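Long-range contacts in lipid-transfer protein (PDB 6OK1), which is a bacterial protein of the thiolase superfamily, with a thiolase-like fold and a probable role in lipid transfer: residues A[178-183]-A[325-330]; A[291-296]-A[331-336]; A[170-175]-A[194-199]; A[371-376]-A[384-389]; A[182-187]-A[340-345]. All blocks are in the same frame, centred on the assembly; numbering follows the deposited sequence.

How the interactions relate
From the N terminus, interaction 3 comes first. It closes a short loop by packing the start of helix 196-201 against helix 167-182. The end of that helix and the loop after it then reach far along the chain. Residues 178-183 meet 325-330 in interaction 1, and residues 182-187 meet 340-345 in interaction 5. Both long contacts cross interaction 3, and both join the N-terminal to the C-terminal thiolase part of the chain. Interaction 2 lies within the span of interaction 5 and crosses interaction 1. It fastens strand 290-292 to the loop 331-336. Interaction 4 follows in series and is a hairpin whose strand 371-375 neighbours 290-292 in the sheet.

Interaction 1. Residues A[178-183]-A[325-330]; sequences RKHAAT and LEIGGR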
# COMPACT_ATOMS: atom_id res chain seq x y z
N ARG A 178 -5.25 0.98 -32.04
CA ARG A 178 -4.05 0.90 -32.87
C ARG A 178 -4.03 2.00 -33.93
O ARG A 178 -2.95 2.42 -34.35
CB ARG A 178 -3.97 -0.49 -33.51
CG ARG A 178 -3.64 -1.61 -32.47
CD ARG A 178 -2.19 -1.55 -31.99
NE ARG A 178 -1.29 -1.91 -33.08
CZ ARG A 178 -0.81 -3.13 -33.31
NH1 ARG A 178 -1.09 -4.15 -32.50
NH2 ARG A 178 -0.02 -3.33 -34.37
N LYS A 179 -5.19 2.48 -34.35
CA LYS A 179 -5.21 3.62 -35.27
C LYS A 179 -4.56 4.84 -34.62
O LYS A 179 -3.73 5.53 -35.23
CB LYS A 179 -6.65 3.92 -35.68
CG LYS A 179 -6.82 5.12 -36.61
CD LYS A 179 -8.29 5.20 -37.08
CE LYS A 179 -8.52 6.34 -38.03
NZ LYS A 179 -9.94 6.35 -38.48
N HIS A 180 -4.92 5.10 -33.37
CA HIS A 180 -4.37 6.25 -32.68
C HIS A 180 -2.92 6.02 -32.30
O HIS A 180 -2.11 6.95 -32.34
CB HIS A 180 -5.21 6.56 -31.44
CG HIS A 180 -6.62 6.96 -31.76
ND1 HIS A 180 -7.63 6.94 -30.83
CD2 HIS A 180 -7.18 7.39 -32.92
CE1 HIS A 180 -8.76 7.33 -31.40
NE2 HIS A 180 -8.51 7.62 -32.66
N ALA A 181 -2.57 4.79 -31.91
CA ALA A 181 -1.17 4.51 -31.60
C ALA A 181 -0.29 4.71 -32.82
O ALA A 181 0.87 5.11 -32.69
CB ALA A 181 -1.01 3.08 -31.07
N ALA A 182 -0.81 4.42 -34.00
CA ALA A 182 0.01 4.45 -35.21
C ALA A 182 0.55 5.84 -35.53
O ALA A 182 1.58 5.94 -36.20
CB ALA A 182 -0.80 3.92 -36.39
N THR A 183 -0.09 6.91 -35.06
CA THR A 183 0.41 8.27 -35.27
C THR A 183 1.05 8.84 -34.01
O THR A 183 1.27 10.05 -33.93
CB THR A 183 -0.71 9.18 -35.76
OG1 THR A 183 -1.80 9.20 -34.83
CG2 THR A 183 -1.23 8.69 -37.09
N LEU A 325 -15.87 6.58 -31.12
CA LEU A 325 -14.56 6.63 -30.47
C LEU A 325 -13.50 7.27 -31.34
O LEU A 325 -12.37 7.46 -30.86
CB LEU A 325 -14.10 5.22 -30.08
CG LEU A 325 -15.03 4.44 -29.14
CD1 LEU A 325 -14.37 3.16 -28.69
CD2 LEU A 325 -15.47 5.28 -27.95
N GLU A 326 -13.81 7.58 -32.59
CA GLU A 326 -12.86 8.16 -33.52
C GLU A 326 -12.61 9.62 -33.18
O GLU A 326 -13.42 10.28 -32.52
CB GLU A 326 -13.38 8.05 -34.95
CG GLU A 326 -13.69 6.64 -35.42
CD GLU A 326 -12.46 5.84 -35.82
OE1 GLU A 326 -11.40 6.46 -36.07
OE2 GLU A 326 -12.57 4.61 -35.92
N ILE A 327 -11.49 10.15 -33.70
CA ILE A 327 -11.11 11.55 -33.46
C ILE A 327 -12.22 12.50 -33.88
O ILE A 327 -12.45 13.53 -33.24
CB ILE A 327 -9.79 11.87 -34.20
CG1 ILE A 327 -8.62 11.17 -33.51
CG2 ILE A 327 -9.55 13.39 -34.25
CD1 ILE A 327 -7.32 11.23 -34.31
N GLY A 328 -12.91 12.19 -34.96
CA GLY A 328 -14.01 13.04 -35.37
C GLY A 328 -15.36 12.70 -34.78
O GLY A 328 -16.35 13.34 -35.13
N GLY A 329 -15.44 11.71 -33.89
CA GLY A 329 -16.71 11.29 -33.34
C GLY A 329 -17.08 12.01 -32.06
O GLY A 329 -16.41 12.95 -31.61
N ARG A 330 -18.18 11.57 -31.46
CA ARG A 330 -18.70 12.24 -30.28
C ARG A 330 -17.77 12.09 -29.09
O ARG A 330 -17.68 13.00 -28.25
CB ARG A 330 -20.11 11.70 -29.96
CG ARG A 330 -20.73 12.21 -28.67
CD ARG A 330 -20.57 11.19 -27.57
NE ARG A 330 -21.01 11.67 -26.26
CZ ARG A 330 -20.34 12.55 -25.52
NH1 ARG A 330 -19.21 13.07 -25.97
NH2 ARG A 330 -20.80 12.90 -24.33
O HOH W 1 -9.76 8.25 -34.99
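Lys179 and Glu326 form a salt bridge, with Lys179 NZ 2.8 Å from Glu326 OE1. The two side chains cross at about a right angle. The lysine is extended along its whole length. Its CG stands anti to the backbone N (chi1 178°), which sends the chain out from the helix. The glutamate bends at chi2 (-79°), and its carboxylate comes nearer to the helix as a result. Lys179 NZ meets OE1 from above the carboxylate plane, 42° out of it. Lys179 CE lies 3.5 Å from the same Glu326 OE1, so the end of the aliphatic chain also passes close to the acid.

This contact ties the last turn of helix 167-182, in the N-terminal thiolase part, to a type I beta turn in the C-terminal part. The turn runs from Glu326 to Gly329 and is closed by Gly329 N donating to Glu326 O at 2.8 Å.

His180 is the buried neighbour of the exposed Lys179. Leu325 O lies at the edge of its ring, 3.7 Å from His180 CE1. The side chains of Ile327 and His180 run antiparallel past one another, and Ile327 CG1 comes obliquely to within 3.7 Å of His180 NE2. A water sits in the ring plane, 2.7 Å from His180 NE2. It donates to Glu326 OE1 at 2.7 Å and accepts from Ile327 N at 2.9 Å. Glu326 OE1 is therefore gripped by both the lysine and the water. His180 ND1, the other ring nitrogen, makes weak hydrogen bonds to the carbonyls of Cys333 and Asn334.

Interaction 2. Residues A[291-296]-A[331-336]; sequences AILYDH and LPCNTH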
# COMPACT_ATOMS: atom_id res chain seq x y z
N ALA A 291 -12.46 10.59 -23.94
CA ALA A 291 -12.32 9.59 -22.88
C ALA A 291 -11.05 8.77 -23.03
O ALA A 291 -10.71 8.32 -24.13
CB ALA A 291 -13.52 8.64 -22.85
N ILE A 292 -10.38 8.54 -21.91
CA ILE A 292 -9.24 7.63 -21.84
C ILE A 292 -9.75 6.44 -21.04
O ILE A 292 -9.89 6.54 -19.81
CB ILE A 292 -8.02 8.29 -21.20
CG1 ILE A 292 -7.59 9.57 -21.94
CG2 ILE A 292 -6.86 7.26 -21.08
CD1 ILE A 292 -7.21 9.39 -23.39
N LEU A 293 -10.09 5.34 -21.72
CA LEU A 293 -10.78 4.20 -21.13
C LEU A 293 -9.80 3.04 -21.03
O LEU A 293 -9.29 2.56 -22.05
CB LEU A 293 -12.03 3.82 -21.94
CG LEU A 293 -13.09 4.93 -22.00
CD1 LEU A 293 -14.30 4.42 -22.79
CD2 LEU A 293 -13.50 5.40 -20.59
N TYR A 294 -9.53 2.62 -19.79
CA TYR A 294 -8.55 1.58 -19.51
C TYR A 294 -8.82 0.34 -20.34
O TYR A 294 -9.94 -0.20 -20.34
CB TYR A 294 -8.59 1.25 -18.03
CG TYR A 294 -7.35 0.58 -17.46
CD1 TYR A 294 -7.16 -0.79 -17.56
CD2 TYR A 294 -6.44 1.32 -16.73
CE1 TYR A 294 -6.06 -1.40 -16.95
CE2 TYR A 294 -5.35 0.74 -16.13
CZ TYR A 294 -5.17 -0.62 -16.23
OH TYR A 294 -4.07 -1.19 -15.62
N ASP A 295 -7.78 -0.15 -20.98
CA ASP A 295 -7.93 -1.06 -22.10
C ASP A 295 -6.77 -2.04 -22.16
O ASP A 295 -6.26 -2.35 -23.23
CB ASP A 295 -8.02 -0.30 -23.41
CG ASP A 295 -6.76 0.46 -23.72
OD1 ASP A 295 -6.18 1.01 -22.76
OD2 ASP A 295 -6.37 0.51 -24.90
N HIS A 296 -6.34 -2.56 -21.00
CA HIS A 296 -5.34 -3.63 -21.04
C HIS A 296 -5.91 -4.87 -21.71
O HIS A 296 -5.17 -5.62 -22.36
CB HIS A 296 -4.77 -3.96 -19.68
CG HIS A 296 -5.75 -4.47 -18.68
ND1 HIS A 296 -7.09 -4.13 -18.70
CD2 HIS A 296 -5.58 -5.29 -17.61
CE1 HIS A 296 -7.69 -4.70 -17.67
NE2 HIS A 296 -6.81 -5.42 -17.01
N LEU A 331 -17.05 10.97 -28.99
CA LEU A 331 -16.24 10.68 -27.80
C LEU A 331 -14.89 10.12 -28.24
O LEU A 331 -14.61 8.93 -28.09
CB LEU A 331 -16.95 9.69 -26.88
CG LEU A 331 -16.29 9.56 -25.49
CD1 LEU A 331 -16.48 10.83 -24.67
CD2 LEU A 331 -16.81 8.35 -24.68
N PRO A 332 -14.03 10.98 -28.77
CA PRO A 332 -12.66 10.57 -29.11
C PRO A 332 -12.03 9.85 -27.94
O PRO A 332 -12.06 10.33 -26.81
CB PRO A 332 -11.95 11.90 -29.40
CG PRO A 332 -13.03 12.82 -29.82
CD PRO A 332 -14.26 12.42 -29.05
N CYS A 333 -11.46 8.68 -28.22
CA CYS A 333 -11.07 7.77 -27.16
C CYS A 333 -9.64 7.30 -27.36
O CYS A 333 -9.24 6.93 -28.48
CB CYS A 333 -12.02 6.59 -27.14
SG CYS A 333 -11.70 5.38 -25.81
N ASN A 334 -8.89 7.26 -26.27
CA ASN A 334 -7.57 6.66 -26.25
C ASN A 334 -6.72 7.20 -27.40
O ASN A 334 -6.11 6.45 -28.18
CB ASN A 334 -7.67 5.13 -26.29
CG ASN A 334 -8.23 4.56 -24.99
OD1 ASN A 334 -8.34 5.29 -24.00
ND2 ASN A 334 -8.56 3.27 -24.97
N THR A 335 -6.66 8.53 -27.47
CA THR A 335 -5.94 9.24 -28.51
C THR A 335 -4.43 8.99 -28.50
O THR A 335 -3.75 9.28 -29.49
CB THR A 335 -6.24 10.74 -28.38
OG1 THR A 335 -6.24 11.12 -27.00
CG2 THR A 335 -7.62 11.01 -28.95
N HIS A 336 -3.88 8.45 -27.41
CA HIS A 336 -2.49 8.01 -27.37
C HIS A 336 -2.30 6.58 -27.87
O HIS A 336 -1.17 6.16 -28.11
CB HIS A 336 -1.94 8.10 -25.93
CG HIS A 336 -2.70 7.28 -24.93
ND1 HIS A 336 -4.08 7.19 -24.91
CD2 HIS A 336 -2.26 6.52 -23.90
CE1 HIS A 336 -4.45 6.41 -23.91
NE2 HIS A 336 -3.37 5.99 -23.28
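Asn334 uses both ends of its side-chain amide on the backbone of Leu293. Asn334 OD1 accepts from Leu293 N at 2.9 Å, with the donor tilted 20° from the carbonyl plane. Asn334 ND2 donates to Leu293 O at 3.1 Å. This second bond lies in the amide plane and falls on a lone pair of the carbonyl. With chi1 at -69°, CG of Asn334 sits beside its own backbone N and faces the strand. The two bonds together fix the rotation of the amide. ND2 has a second acceptor, Asp177 OD1, on helix 167-182.

Two bonds run directly between the backbones. Ala291 N donates to Pro332 O at 2.9 Å, and Asn334 N donates to Ala291 O at 3.0 Å. Cys333 CA also lies 3.1 Å from Ala291 O in a CA-H...O contact. The two N-H...O bonds make a single beta bridge between Ala291 and Cys333. Ala291 belongs to strand 290-292, the outermost strand within this chain at one end of the large mixed sheet of the thiolase fold. Its other side is taken by strand 371-375, through backbone bonds of Ile292 with Leu373 and Thr375.

Other buried polar groups find partners nearby. Asp295 OD1 accepts from Gln339 N in helix 338-341, and OD2 takes a weak hydrogen bond from Leu340 N. Thr335 OG1 bonds to Glu353 OE2. Apolar atoms fill in around the bridge. Ala291 CB rests 3.8 Å from Leu331 CD2, and Leu293 CG lies 4.1 Å from Cys333 SG. Ile292 CG2 comes obliquely to the ring of His336, 3.8 Å from its CE1.

Interaction 3. Residues A[170-175]-A[194-199]; sequences FGRVAV and ITLEDH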
# COMPACT_ATOMS: atom_id res chain seq x y z
N PHE A 170 -15.49 -6.36 -29.96
CA PHE A 170 -14.27 -6.13 -29.17
C PHE A 170 -13.12 -5.69 -30.07
O PHE A 170 -12.30 -4.84 -29.69
CB PHE A 170 -13.90 -7.41 -28.41
CG PHE A 170 -14.97 -7.91 -27.47
CD1 PHE A 170 -15.84 -7.04 -26.83
CD2 PHE A 170 -15.11 -9.28 -27.23
CE1 PHE A 170 -16.81 -7.52 -25.95
CE2 PHE A 170 -16.09 -9.76 -26.37
CZ PHE A 170 -16.94 -8.89 -25.73
N GLY A 171 -13.03 -6.28 -31.26
CA GLY A 171 -11.97 -5.94 -32.19
C GLY A 171 -11.99 -4.48 -32.61
O GLY A 171 -10.93 -3.89 -32.84
N ARG A 172 -13.18 -3.88 -32.71
CA ARG A 172 -13.22 -2.47 -33.10
C ARG A 172 -12.50 -1.60 -32.10
O ARG A 172 -11.97 -0.55 -32.47
CB ARG A 172 -14.67 -2.02 -33.29
CG ARG A 172 -15.12 -2.25 -34.70
CD ARG A 172 -16.53 -1.76 -34.99
NE ARG A 172 -17.49 -2.80 -34.67
CZ ARG A 172 -17.81 -3.80 -35.47
NH1 ARG A 172 -17.28 -3.89 -36.68
NH2 ARG A 172 -18.66 -4.72 -35.07
N VAL A 173 -12.49 -2.01 -30.82
CA VAL A 173 -11.74 -1.28 -29.81
C VAL A 173 -10.26 -1.38 -30.11
O VAL A 173 -9.52 -0.40 -30.01
CB VAL A 173 -12.05 -1.83 -28.41
CG1 VAL A 173 -11.16 -1.17 -27.37
CG2 VAL A 173 -13.48 -1.61 -28.06
N ALA A 174 -9.81 -2.59 -30.43
CA ALA A 174 -8.40 -2.79 -30.76
C ALA A 174 -8.01 -1.96 -31.97
O ALA A 174 -6.94 -1.34 -31.98
CB ALA A 174 -8.13 -4.28 -31.00
N VAL A 175 -8.86 -1.94 -32.99
CA VAL A 175 -8.54 -1.22 -34.22
C VAL A 175 -8.41 0.28 -33.95
O VAL A 175 -7.46 0.93 -34.41
CB VAL A 175 -9.60 -1.51 -35.30
CG1 VAL A 175 -9.35 -0.65 -36.53
CG2 VAL A 175 -9.59 -2.99 -35.68
N ILE A 194 -3.69 -1.73 -37.42
CA ILE A 194 -4.24 -3.04 -37.74
C ILE A 194 -5.59 -2.86 -38.40
O ILE A 194 -6.24 -1.81 -38.30
CB ILE A 194 -4.38 -3.95 -36.49
CG1 ILE A 194 -5.43 -3.38 -35.52
CG2 ILE A 194 -3.04 -4.11 -35.82
CD1 ILE A 194 -5.75 -4.30 -34.36
N THR A 195 -6.03 -3.92 -39.07
CA THR A 195 -7.40 -4.01 -39.55
C THR A 195 -8.21 -4.92 -38.63
O THR A 195 -7.67 -5.71 -37.86
CB THR A 195 -7.45 -4.57 -40.97
OG1 THR A 195 -6.98 -5.93 -40.94
CG2 THR A 195 -6.60 -3.73 -41.95
N LEU A 196 -9.54 -4.82 -38.76
CA LEU A 196 -10.41 -5.74 -38.05
C LEU A 196 -10.15 -7.17 -38.49
O LEU A 196 -10.23 -8.11 -37.68
CB LEU A 196 -11.87 -5.34 -38.26
CG LEU A 196 -12.90 -6.11 -37.44
CD1 LEU A 196 -12.66 -5.95 -35.94
CD2 LEU A 196 -14.31 -5.68 -37.79
N GLU A 197 -9.81 -7.36 -39.76
CA GLU A 197 -9.43 -8.68 -40.23
C GLU A 197 -8.18 -9.18 -39.51
O GLU A 197 -8.10 -10.36 -39.15
CB GLU A 197 -9.22 -8.61 -41.76
CG GLU A 197 -10.53 -8.36 -42.56
CD GLU A 197 -11.32 -7.09 -42.16
OE1 GLU A 197 -10.73 -5.98 -42.01
OE2 GLU A 197 -12.56 -7.20 -41.98
N ASP A 198 -7.20 -8.30 -39.30
CA ASP A 198 -6.01 -8.68 -38.54
C ASP A 198 -6.40 -9.19 -37.17
O ASP A 198 -5.83 -10.17 -36.66
CB ASP A 198 -5.07 -7.49 -38.35
CG ASP A 198 -4.34 -7.08 -39.61
OD1 ASP A 198 -4.12 -7.93 -40.49
OD2 ASP A 198 -3.99 -5.89 -39.70
N HIS A 199 -7.33 -8.49 -36.53
CA HIS A 199 -7.76 -8.86 -35.18
C HIS A 199 -8.41 -10.23 -35.19
O HIS A 199 -8.09 -11.10 -34.36
CB HIS A 199 -8.71 -7.78 -34.68
CG HIS A 199 -9.40 -8.13 -33.40
ND1 HIS A 199 -10.58 -8.84 -33.38
CD2 HIS A 199 -9.08 -7.87 -32.11
CE1 HIS A 199 -10.96 -9.01 -32.13
NE2 HIS A 199 -10.07 -8.43 -31.34
O HOH W 2 -5.72 0.28 -36.57
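Val175 O and Ile194 N share one water. It donates to Val175 O at 2.8 Å and accepts from Ile194 N at 3.0 Å. No direct hydrogen bond joins the two segments, and the rest of the contact is packing. The ring of His199 lies with one face over Gly171 CA, which has no side chain to hold it off. Ala174 CB comes obliquely to the same ring, 3.9 Å from His199 CD2. The ring is also held by Asp213, which accepts from its NE2. Ile194 CD1 packs on Ala174, and Ile194 CG1 on Val175.

Val175 CG2 presses on the start of helix 196-201, 3.6 Å from Leu196 N. Leu196 has CG anti to the backbone N (chi1 -173°), and its two methyls reach helix 167-182. CD1 of Leu196 lies 3.7 Å from Gly171 C. CD2 of Leu196 lies 3.6 Å from Arg172 NH1, while NH2 of that arginine forms a salt bridge with Asp169.

Helix 196-201 thus packs its first turn on helix 167-182. That turn begins with a capping box: Asp198 N donates to Thr195 OG1 at 2.9 Å, and Thr195 N donates to Asp198 OD2 at 2.9 Å.

Interaction 4. Residues A[371-376]-A[384-389]; sequences NVLVTA and GLILGA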
# COMPACT_ATOMS: atom_id res chain seq x y z
N ASN A 371 -13.28 18.95 -21.24
CA ASN A 371 -13.33 17.98 -20.15
C ASN A 371 -13.00 16.58 -20.66
O ASN A 371 -13.56 16.13 -21.67
CB ASN A 371 -14.70 17.95 -19.48
CG ASN A 371 -15.13 19.32 -18.98
OD1 ASN A 371 -14.51 19.89 -18.07
ND2 ASN A 371 -16.20 19.85 -19.56
N VAL A 372 -12.10 15.89 -19.96
CA VAL A 372 -11.66 14.55 -20.34
C VAL A 372 -11.91 13.61 -19.17
O VAL A 372 -11.50 13.89 -18.04
CB VAL A 372 -10.17 14.52 -20.72
CG1 VAL A 372 -9.77 13.09 -21.12
CG2 VAL A 372 -9.88 15.48 -21.84
N LEU A 373 -12.57 12.49 -19.44
CA LEU A 373 -12.80 11.48 -18.41
C LEU A 373 -11.77 10.37 -18.57
O LEU A 373 -11.56 9.88 -19.69
CB LEU A 373 -14.22 10.92 -18.48
CG LEU A 373 -14.67 10.12 -17.25
CD1 LEU A 373 -16.16 10.19 -17.10
CD2 LEU A 373 -14.27 8.68 -17.34
N VAL A 374 -11.12 10.00 -17.47
CA VAL A 374 -10.09 8.96 -17.46
C VAL A 374 -10.51 7.88 -16.47
O VAL A 374 -10.91 8.19 -15.34
CB VAL A 374 -8.71 9.50 -17.07
CG1 VAL A 374 -7.67 8.35 -17.21
CG2 VAL A 374 -8.35 10.68 -17.89
N THR A 375 -10.42 6.62 -16.89
CA THR A 375 -10.66 5.51 -15.98
C THR A 375 -9.39 4.75 -15.67
O THR A 375 -8.44 4.73 -16.45
CB THR A 375 -11.69 4.51 -16.54
OG1 THR A 375 -11.21 3.95 -17.77
CG2 THR A 375 -13.01 5.21 -16.78
N ALA A 376 -9.42 4.04 -14.55
CA ALA A 376 -8.33 3.15 -14.15
C ALA A 376 -8.73 1.68 -14.37
O ALA A 376 -9.66 1.38 -15.12
CB ALA A 376 -7.95 3.47 -12.71
N GLY A 384 -11.27 6.97 -11.14
CA GLY A 384 -11.45 7.77 -12.34
C GLY A 384 -11.14 9.21 -12.05
O GLY A 384 -11.08 9.64 -10.88
N LEU A 385 -10.99 9.98 -13.13
CA LEU A 385 -10.81 11.42 -13.04
C LEU A 385 -11.67 12.09 -14.09
O LEU A 385 -11.89 11.53 -15.16
CB LEU A 385 -9.38 11.87 -13.31
CG LEU A 385 -8.31 11.27 -12.40
CD1 LEU A 385 -6.97 11.48 -13.02
CD2 LEU A 385 -8.39 11.84 -11.00
N ILE A 386 -12.08 13.32 -13.81
CA ILE A 386 -12.40 14.26 -14.88
C ILE A 386 -11.39 15.39 -14.77
O ILE A 386 -11.29 16.05 -13.73
CB ILE A 386 -13.85 14.78 -14.82
CG1 ILE A 386 -14.83 13.62 -15.09
CG2 ILE A 386 -14.06 15.90 -15.86
CD1 ILE A 386 -16.32 13.96 -14.84
N LEU A 387 -10.59 15.55 -15.82
CA LEU A 387 -9.66 16.67 -15.96
C LEU A 387 -10.27 17.69 -16.90
O LEU A 387 -10.88 17.33 -17.91
CB LEU A 387 -8.30 16.20 -16.50
CG LEU A 387 -7.60 15.13 -15.67
CD1 LEU A 387 -6.27 14.83 -16.30
CD2 LEU A 387 -7.42 15.59 -14.24
N GLY A 388 -10.12 18.97 -16.55
CA GLY A 388 -10.77 20.02 -17.32
C GLY A 388 -9.92 21.27 -17.48
O GLY A 388 -9.03 21.57 -16.68
N ALA A 389 -10.23 22.00 -18.55
CA ALA A 389 -9.64 23.32 -18.72
C ALA A 389 -9.98 24.19 -17.52
O ALA A 389 -10.97 23.98 -16.82
CB ALA A 389 -10.14 23.96 -20.01
O HOH W 3 -13.88 22.64 -17.18
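Val372 and Val374 pair with Leu387 and Leu385 in an antiparallel beta hairpin, part of the large mixed sheet of the thiolase fold. The strand directions differ by 161°. Four backbone bonds hold the two hydrogen-bonded pairs. Val372 N donates to Leu387 O at 2.8 Å, and Leu387 N returns a bond to Val372 O at 2.9 Å. Val374 N donates to Leu385 O at 2.9 Å, and Leu385 N to Val374 O at 2.8 Å.

The middle of the hairpin is tightly packed on both faces. On one face Leu373 and Ile386 touch, with Leu373 CG 4.1 Å from Ile386 CG1, and helix 268-281 covers them. The other face carries Val372, Val374, Leu385 and Leu387. Helix 348-359 packs on Val372, Val374 and Leu387, while helix 86-98 packs on Val374 and Leu385.

The end at Asn371 and Ala389 is looser. Ala389 is partly exposed, and a water bridges the two residues. Asn371 ND2 donates to Asp287 O. Asn371 OD1 passes 3.8 Å from Gly388 CA, where no side chain stands in the way. The water donates to Asn371 OD1 at 3.0 Å and to Ala389 O at 3.2 Å.

Interaction 5. Residues A[182-187]-A[340-345]; sequences ATNPKA and LGEAYI
Asn184 and Glu342 each hold CG anti to the backbone N, with chi1 178° in both. The glutamate stays extended beyond CG, which carries its carboxylate to the Asn184 amide. The two side chains cross at a slant. Asn184 ND2 donates to Glu342 OE2 at 2.8 Å. It meets OE2 on the anti side, 24° out of the carboxylate plane. The amide and carboxylate planes are turned 60° against each other.

Each group has a further partner. Asn184 ND2 also donates to His336 O, and Glu342 OE1 accepts from Asn349 ND2. The carboxylate is thus held through both oxygens.

Beside this bond Ala187 packs on the backbone of Gly341 and Glu342. Its CB lies 3.5 Å from Gly341 O and 3.6 Å from Glu342 CA. A backbone bond between Glu342 and Trp188 continues the join. The contact links the loop after helix 167-182, in the N-terminal thiolase part, to the C-terminal part.

The loop contains a type I beta turn from Asn184 to Ala187, closed by Ala187 N donating to Asn184 O at 2.9 Å. Within it, Asn184 OD1 accepts from Lys186 N, two residues on, at 3.0 Å. The donor stands above the carbonyl plane, and the bond closes an Asx turn.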
# COMPACT_ATOMS: atom_id res chain seq x y z
N ALA A 182 -0.81 4.42 -34.00
CA ALA A 182 0.01 4.45 -35.21
C ALA A 182 0.55 5.84 -35.53
O ALA A 182 1.58 5.94 -36.20
CB ALA A 182 -0.80 3.92 -36.39
N THR A 183 -0.09 6.91 -35.06
CA THR A 183 0.41 8.27 -35.27
C THR A 183 1.05 8.84 -34.01
O THR A 183 1.27 10.05 -33.93
CB THR A 183 -0.71 9.18 -35.76
OG1 THR A 183 -1.80 9.20 -34.83
CG2 THR A 183 -1.23 8.69 -37.09
N ASN A 184 1.36 7.99 -33.02
CA ASN A 184 1.94 8.44 -31.76
C ASN A 184 3.39 7.98 -31.67
O ASN A 184 3.64 6.79 -31.41
CB ASN A 184 1.16 7.88 -30.57
CG ASN A 184 1.77 8.28 -29.26
OD1 ASN A 184 2.74 9.04 -29.22
ND2 ASN A 184 1.22 7.75 -28.17
N PRO A 185 4.38 8.87 -31.86
CA PRO A 185 5.78 8.41 -31.88
C PRO A 185 6.21 7.74 -30.59
O PRO A 185 7.21 7.01 -30.60
CB PRO A 185 6.57 9.71 -32.12
CG PRO A 185 5.60 10.63 -32.82
CD PRO A 185 4.26 10.30 -32.22
N LYS A 186 5.51 7.97 -29.49
CA LYS A 186 5.87 7.36 -28.21
C LYS A 186 5.30 5.96 -28.05
O LYS A 186 5.70 5.24 -27.14
CB LYS A 186 5.38 8.23 -27.06
CG LYS A 186 5.92 9.64 -27.05
CD LYS A 186 7.41 9.66 -26.82
CE LYS A 186 7.95 11.10 -26.76
NZ LYS A 186 9.43 11.14 -26.60
N ALA A 187 4.37 5.58 -28.92
CA ALA A 187 3.66 4.31 -28.80
C ALA A 187 4.48 3.16 -29.35
O ALA A 187 5.23 3.30 -30.32
CB ALA A 187 2.32 4.40 -29.56
N LEU A 340 -3.24 -0.72 -24.82
CA LEU A 340 -3.09 -1.74 -25.86
C LEU A 340 -2.10 -1.30 -26.94
O LEU A 340 -1.32 -2.11 -27.45
CB LEU A 340 -4.45 -2.03 -26.50
CG LEU A 340 -4.52 -3.26 -27.38
CD1 LEU A 340 -4.87 -4.47 -26.57
CD2 LEU A 340 -5.51 -3.06 -28.50
N GLY A 341 -2.12 -0.01 -27.29
CA GLY A 341 -1.35 0.52 -28.41
C GLY A 341 -0.12 1.34 -28.04
O GLY A 341 0.86 1.34 -28.78
N GLU A 342 -0.16 2.07 -26.92
CA GLU A 342 1.00 2.88 -26.53
C GLU A 342 1.91 2.07 -25.61
O GLU A 342 3.04 1.75 -25.97
CB GLU A 342 0.57 4.19 -25.85
CG GLU A 342 1.78 5.00 -25.40
CD GLU A 342 1.43 6.32 -24.76
OE1 GLU A 342 1.05 6.30 -23.59
OE2 GLU A 342 1.55 7.38 -25.41
N ALA A 343 1.41 1.72 -24.43
CA ALA A 343 2.23 1.08 -23.41
C ALA A 343 1.35 0.74 -22.23
O ALA A 343 0.39 1.46 -21.94
CB ALA A 343 3.37 1.98 -22.94
N TYR A 344 1.70 -0.34 -21.54
CA TYR A 344 0.98 -0.80 -20.35
C TYR A 344 1.73 -0.30 -19.11
O TYR A 344 2.51 -1.02 -18.50
CB TYR A 344 0.87 -2.32 -20.36
CG TYR A 344 0.01 -2.96 -19.29
CD1 TYR A 344 -1.11 -2.32 -18.76
CD2 TYR A 344 0.32 -4.23 -18.83
CE1 TYR A 344 -1.91 -2.96 -17.79
CE2 TYR A 344 -0.46 -4.87 -17.88
CZ TYR A 344 -1.58 -4.22 -17.37
OH TYR A 344 -2.35 -4.88 -16.44
N ILE A 345 1.48 0.96 -18.74
CA ILE A 345 2.02 1.49 -17.50
C ILE A 345 0.88 1.56 -16.47
O ILE A 345 0.74 2.53 -15.71
CB ILE A 345 2.68 2.86 -17.71
CG1 ILE A 345 3.50 2.86 -19.01
CG2 ILE A 345 3.57 3.17 -16.51
CD1 ILE A 345 4.67 1.85 -19.05